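Local coordinates for protein galactokinase (Bifidobacterium longum subsp. infantis ATCC 15697 = JCM 1222 = DSM 20088, PDB 6TEQ) that probably phosphorylates galactose with ATP, as a GHMP-family sugar kinase, and binds 2-deoxy-2-fluoro-galactose in its sugar pocket, at residues R251-L262 and A290-V300. Sequence-based numbering, arbitrary orientation.
Sequences RRATCEEAAKIL and ALPDETMKKRV
A knob-into-hole contact joins helix 247-262 to the first turns of helix 294-318, with M296 as the knob among T254, E257, A258 and I261. The short axes cross at -94° and come within 9.7 Å. M296 has CG anti to its backbone N (chi1 -170°), and this extended start of the chain carries SD to A258, 3.6 Å from A258 CA. The bend at chi3 then swings CE toward E257. I261 CD1 meets M296 SD at 3.9 Å. V300 CG2 meets A258 CB at 3.6 Å. This corner belongs to an all-helical part of the GHMP kinase fold, where helices 267-276 and 280-289 link the two partners and also touch L262 and V300. Near the link, L262 CD2 packs on A290 CB at 3.8 Å. D293 is the N-cap of the second helix; its OD1 accepts from M296 N at 2.8 Å. At the other end the guanidinium groups of R251 and R299 lie one over the other, their planes 25° apart. R299 NH2 lies over the centre of the R251 group, 3.5 Å from R251 CZ. T295 CG2 lies over a face of R299. The like charges are probably eased by E341, which salt-bridges R299, and by the carbonyls of Y340 and E341, which bind R251. An alanine in place of R251 would probably leave those carbonyls without their donors and take away the flat group that R299 NH2 lies over. The R251 side chain is about 5 Å from that of H47, a galactose-binding residue.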
loop_
_atom_site.group_PDB
_atom_site.type_symbol
_atom_site.label_atom_id
_atom_site.label_comp_id
_atom_site.label_asym_id
_atom_site.label_seq_id
_atom_site.Cartn_x
_atom_site.Cartn_y
_atom_site.Cartn_z
ATOM N N ARG A 251 -17.142 -1.852 0.260
ATOM C CA ARG A 251 -16.870 -1.273 -1.088
ATOM C C ARG A 251 -16.594 -2.418 -2.081
ATOM O O ARG A 251 -17.147 -2.408 -3.222
ATOM C CB ARG A 251 -15.718 -0.284 -1.058
ATOM C CG ARG A 251 -15.960 0.932 -0.180
ATOM C CD ARG A 251 -17.080 1.802 -0.742
ATOM N NE ARG A 251 -17.288 2.959 0.132
ATOM C CZ ARG A 251 -17.906 2.908 1.294
ATOM N NH1 ARG A 251 -18.392 1.773 1.770
ATOM N NH2 ARG A 251 -17.973 3.990 2.037
ATOM N N ARG A 252 -15.747 -3.375 -1.670
ATOM C CA ARG A 252 -15.454 -4.545 -2.504
ATOM C C ARG A 252 -16.752 -5.296 -2.855
ATOM O O ARG A 252 -16.908 -5.643 -4.029
ATOM C CB ARG A 252 -14.421 -5.458 -1.841
ATOM C CG ARG A 252 -13.050 -4.826 -1.691
ATOM C CD ARG A 252 -11.982 -5.846 -1.303
ATOM N NE ARG A 252 -11.734 -6.874 -2.285
ATOM C CZ ARG A 252 -10.839 -7.840 -2.160
ATOM N NH1 ARG A 252 -10.198 -8.016 -1.024
ATOM N NH2 ARG A 252 -10.655 -8.691 -3.145
ATOM N N ALA A 253 -17.664 -5.537 -1.890
ATOM C CA ALA A 253 -18.898 -6.290 -2.133
ATOM C C ALA A 253 -19.751 -5.563 -3.170
ATOM O O ALA A 253 -20.284 -6.195 -4.067
ATOM C CB ALA A 253 -19.684 -6.470 -0.874
ATOM N N THR A 254 -19.791 -4.255 -3.045
ATOM C CA THR A 254 -20.592 -3.390 -3.920
ATOM C C THR A 254 -20.079 -3.482 -5.345
ATOM O O THR A 254 -20.882 -3.708 -6.273
ATOM C CB THR A 254 -20.682 -1.956 -3.399
ATOM O OG1 THR A 254 -21.327 -1.959 -2.120
ATOM C CG2 THR A 254 -21.492 -1.126 -4.407
ATOM N N CYS A 255 -18.750 -3.468 -5.516
ATOM C CA CYS A 255 -18.188 -3.584 -6.872
ATOM C C CYS A 255 -18.484 -4.977 -7.439
ATOM O O CYS A 255 -18.788 -5.058 -8.651
ATOM C CB CYS A 255 -16.696 -3.341 -6.888
ATOM S SG CYS A 255 -16.328 -1.608 -6.520
ATOM N N GLU A 256 -18.286 -6.038 -6.637
ATOM C CA GLU A 256 -18.529 -7.395 -7.154
ATOM C C GLU A 256 -19.983 -7.529 -7.606
ATOM O O GLU A 256 -20.240 -8.225 -8.644
ATOM C CB GLU A 256 -18.123 -8.400 -6.025
ATOM C CG GLU A 256 -16.622 -8.460 -5.723
ATOM C CD GLU A 256 -16.276 -9.230 -4.451
ATOM O OE1 GLU A 256 -17.192 -9.844 -3.832
ATOM O OE2 GLU A 256 -15.080 -9.252 -4.061
ATOM N N GLU A 257 -20.950 -7.003 -6.870
ATOM C CA GLU A 257 -22.368 -7.142 -7.275
ATOM C C GLU A 257 -22.509 -6.356 -8.588
ATOM O O GLU A 257 -22.993 -6.880 -9.580
ATOM C CB GLU A 257 -23.300 -6.614 -6.184
ATOM C CG GLU A 257 -24.755 -6.562 -6.629
ATOM C CD GLU A 257 -25.450 -7.915 -6.679
ATOM O OE1 GLU A 257 -24.739 -8.950 -6.639
ATOM O OE2 GLU A 257 -26.707 -7.943 -6.696
ATOM N N ALA A 258 -21.997 -5.134 -8.620
ATOM C CA ALA A 258 -22.103 -4.331 -9.847
ATOM C C ALA A 258 -21.680 -5.180 -11.049
ATOM O O ALA A 258 -22.381 -5.220 -12.086
ATOM C CB ALA A 258 -21.245 -3.102 -9.713
ATOM N N ALA A 259 -20.568 -5.869 -10.912
ATOM C CA ALA A 259 -20.001 -6.659 -12.031
ATOM C C ALA A 259 -20.932 -7.823 -12.378
ATOM O O ALA A 259 -21.141 -8.100 -13.592
ATOM C CB ALA A 259 -18.625 -7.119 -11.670
ATOM N N LYS A 260 -21.502 -8.426 -11.339
ATOM C CA LYS A 260 -22.523 -9.482 -11.532
ATOM C C LYS A 260 -23.697 -8.871 -12.318
ATOM O O LYS A 260 -24.157 -9.528 -13.302
ATOM C CB LYS A 260 -22.957 -10.098 -10.188
ATOM C CG LYS A 260 -23.915 -11.288 -10.284
ATOM C CD LYS A 260 -24.494 -11.737 -8.950
ATOM C CE LYS A 260 -25.274 -13.050 -8.983
ATOM N NZ LYS A 260 -26.264 -13.107 -10.085
ATOM N N ILE A 261 -24.212 -7.733 -11.863
ATOM C CA ILE A 261 -25.401 -7.130 -12.511
ATOM C C ILE A 261 -25.066 -6.830 -13.972
ATOM O O ILE A 261 -25.858 -7.199 -14.839
ATOM C CB ILE A 261 -25.900 -5.901 -11.767
ATOM C CG1 ILE A 261 -26.500 -6.326 -10.430
ATOM C CG2 ILE A 261 -26.910 -5.154 -12.634
ATOM C CD1 ILE A 261 -26.821 -5.207 -9.550
ATOM N N LEU A 262 -23.874 -6.341 -14.227
ATOM C CA LEU A 262 -23.419 -5.956 -15.589
ATOM C C LEU A 262 -23.045 -7.178 -16.437
ATOM O O LEU A 262 -22.948 -7.027 -17.672
ATOM C CB LEU A 262 -22.243 -4.991 -15.441
ATOM C CG LEU A 262 -22.698 -3.613 -14.956
ATOM C CD1 LEU A 262 -21.482 -2.801 -14.603
ATOM C CD2 LEU A 262 -23.640 -2.899 -15.947
ATOM N N ALA A 290 -28.040 0.581 -16.049
ATOM C CA ALA A 290 -28.191 -0.858 -15.788
ATOM C C ALA A 290 -28.049 -1.189 -14.278
ATOM O O ALA A 290 -28.352 -2.342 -13.880
ATOM C CB ALA A 290 -27.192 -1.608 -16.646
ATOM N N LEU A 291 -27.681 -0.203 -13.462
ATOM C CA LEU A 291 -27.504 -0.301 -12.002
ATOM C C LEU A 291 -28.606 0.473 -11.303
ATOM O O LEU A 291 -28.527 1.676 -11.161
ATOM C CB LEU A 291 -26.129 0.258 -11.627
ATOM C CG LEU A 291 -24.900 -0.300 -12.347
ATOM C CD1 LEU A 291 -23.642 0.492 -11.959
ATOM C CD2 LEU A 291 -24.692 -1.795 -12.081
ATOM N N PRO A 292 -29.650 -0.162 -10.766
ATOM C CA PRO A 292 -30.760 0.602 -10.161
ATOM C C PRO A 292 -30.397 1.342 -8.856
ATOM O O PRO A 292 -31.010 2.348 -8.493
ATOM C CB PRO A 292 -31.795 -0.520 -9.944
ATOM C CG PRO A 292 -30.942 -1.734 -9.726
ATOM C CD PRO A 292 -29.897 -1.600 -10.818
ATOM N N ASP A 293 -29.430 0.811 -8.124
ATOM C CA ASP A 293 -29.053 1.374 -6.823
ATOM C C ASP A 293 -28.162 2.628 -7.042
ATOM O O ASP A 293 -27.129 2.556 -7.721
ATOM C CB ASP A 293 -28.357 0.300 -5.998
ATOM C CG ASP A 293 -28.018 0.836 -4.644
ATOM O OD1 ASP A 293 -26.934 1.420 -4.549
ATOM O OD2 ASP A 293 -28.922 0.710 -3.707
ATOM N N GLU A 294 -28.512 3.726 -6.389
ATOM C CA GLU A 294 -27.902 5.063 -6.607
ATOM C C GLU A 294 -26.486 5.115 -6.038
ATOM O O GLU A 294 -25.650 5.816 -6.622
ATOM C CB GLU A 294 -28.826 6.161 -6.076
ATOM C CG GLU A 294 -30.144 6.263 -6.841
ATOM C CD GLU A 294 -30.155 6.901 -8.216
ATOM O OE1 GLU A 294 -29.123 7.379 -8.671
ATOM O OE2 GLU A 294 -31.246 7.000 -8.816
ATOM N N THR A 295 -26.220 4.412 -4.945
ATOM C CA THR A 295 -24.864 4.244 -4.370
ATOM C C THR A 295 -24.029 3.395 -5.313
ATOM O O THR A 295 -22.842 3.743 -5.575
ATOM C CB THR A 295 -24.956 3.719 -2.950
ATOM O OG1 THR A 295 -25.683 4.689 -2.174
ATOM C CG2 THR A 295 -23.591 3.381 -2.409
ATOM N N MET A 296 -24.573 2.295 -5.833
ATOM C CA MET A 296 -23.786 1.427 -6.742
ATOM C C MET A 296 -23.373 2.204 -8.004
ATOM O O MET A 296 -22.206 2.058 -8.466
ATOM C CB MET A 296 -24.582 0.169 -7.099
ATOM C CG MET A 296 -23.755 -0.856 -7.805
ATOM S SD MET A 296 -24.645 -2.285 -8.233
ATOM C CE MET A 296 -24.848 -3.016 -6.618
ATOM N N LYS A 297 -24.191 3.121 -8.489
ATOM C CA LYS A 297 -23.853 3.920 -9.697
ATOM C C LYS A 297 -22.622 4.768 -9.372
ATOM O O LYS A 297 -21.713 4.855 -10.166
ATOM C CB LYS A 297 -24.993 4.873 -10.122
ATOM C CG LYS A 297 -26.271 4.224 -10.570
ATOM C CD LYS A 297 -27.323 5.321 -10.842
ATOM C CE LYS A 297 -28.748 4.895 -11.071
ATOM N NZ LYS A 297 -28.897 4.188 -12.324
ATOM N N LYS A 298 -22.635 5.374 -8.208
ATOM C CA LYS A 298 -21.542 6.215 -7.742
ATOM C C LYS A 298 -20.249 5.385 -7.677
ATOM O O LYS A 298 -19.161 5.891 -8.099
ATOM C CB LYS A 298 -21.903 6.877 -6.414
ATOM C CG LYS A 298 -22.951 7.961 -6.369
ATOM C CD LYS A 298 -23.059 8.500 -4.914
ATOM C CE LYS A 298 -23.940 9.684 -4.742
ATOM N NZ LYS A 298 -24.105 9.855 -3.275
ATOM N N ARG A 299 -20.279 4.231 -7.028
ATOM C CA ARG A 299 -19.077 3.381 -6.907
ATOM C C ARG A 299 -18.520 3.036 -8.297
ATOM O O ARG A 299 -17.302 3.138 -8.484
ATOM C CB ARG A 299 -19.318 2.101 -6.135
ATOM C CG ARG A 299 -19.956 2.248 -4.766
ATOM C CD ARG A 299 -19.224 3.209 -3.861
ATOM N NE ARG A 299 -19.724 3.191 -2.514
ATOM C CZ ARG A 299 -20.257 4.215 -1.813
ATOM N NH1 ARG A 299 -20.336 5.452 -2.311
ATOM N NH2 ARG A 299 -20.714 3.981 -0.586
ATOM N N VAL A 300 -19.346 2.615 -9.224
ATOM C CA VAL A 300 -18.934 2.274 -10.624
ATOM C C VAL A 300 -18.368 3.488 -11.343
ATOM O O VAL A 300 -17.294 3.419 -11.955
ATOM C CB VAL A 300 -20.049 1.585 -11.415
ATOM C CG1 VAL A 300 -19.728 1.438 -12.930
ATOM C CG2 VAL A 300 -20.273 0.226 -10.796
#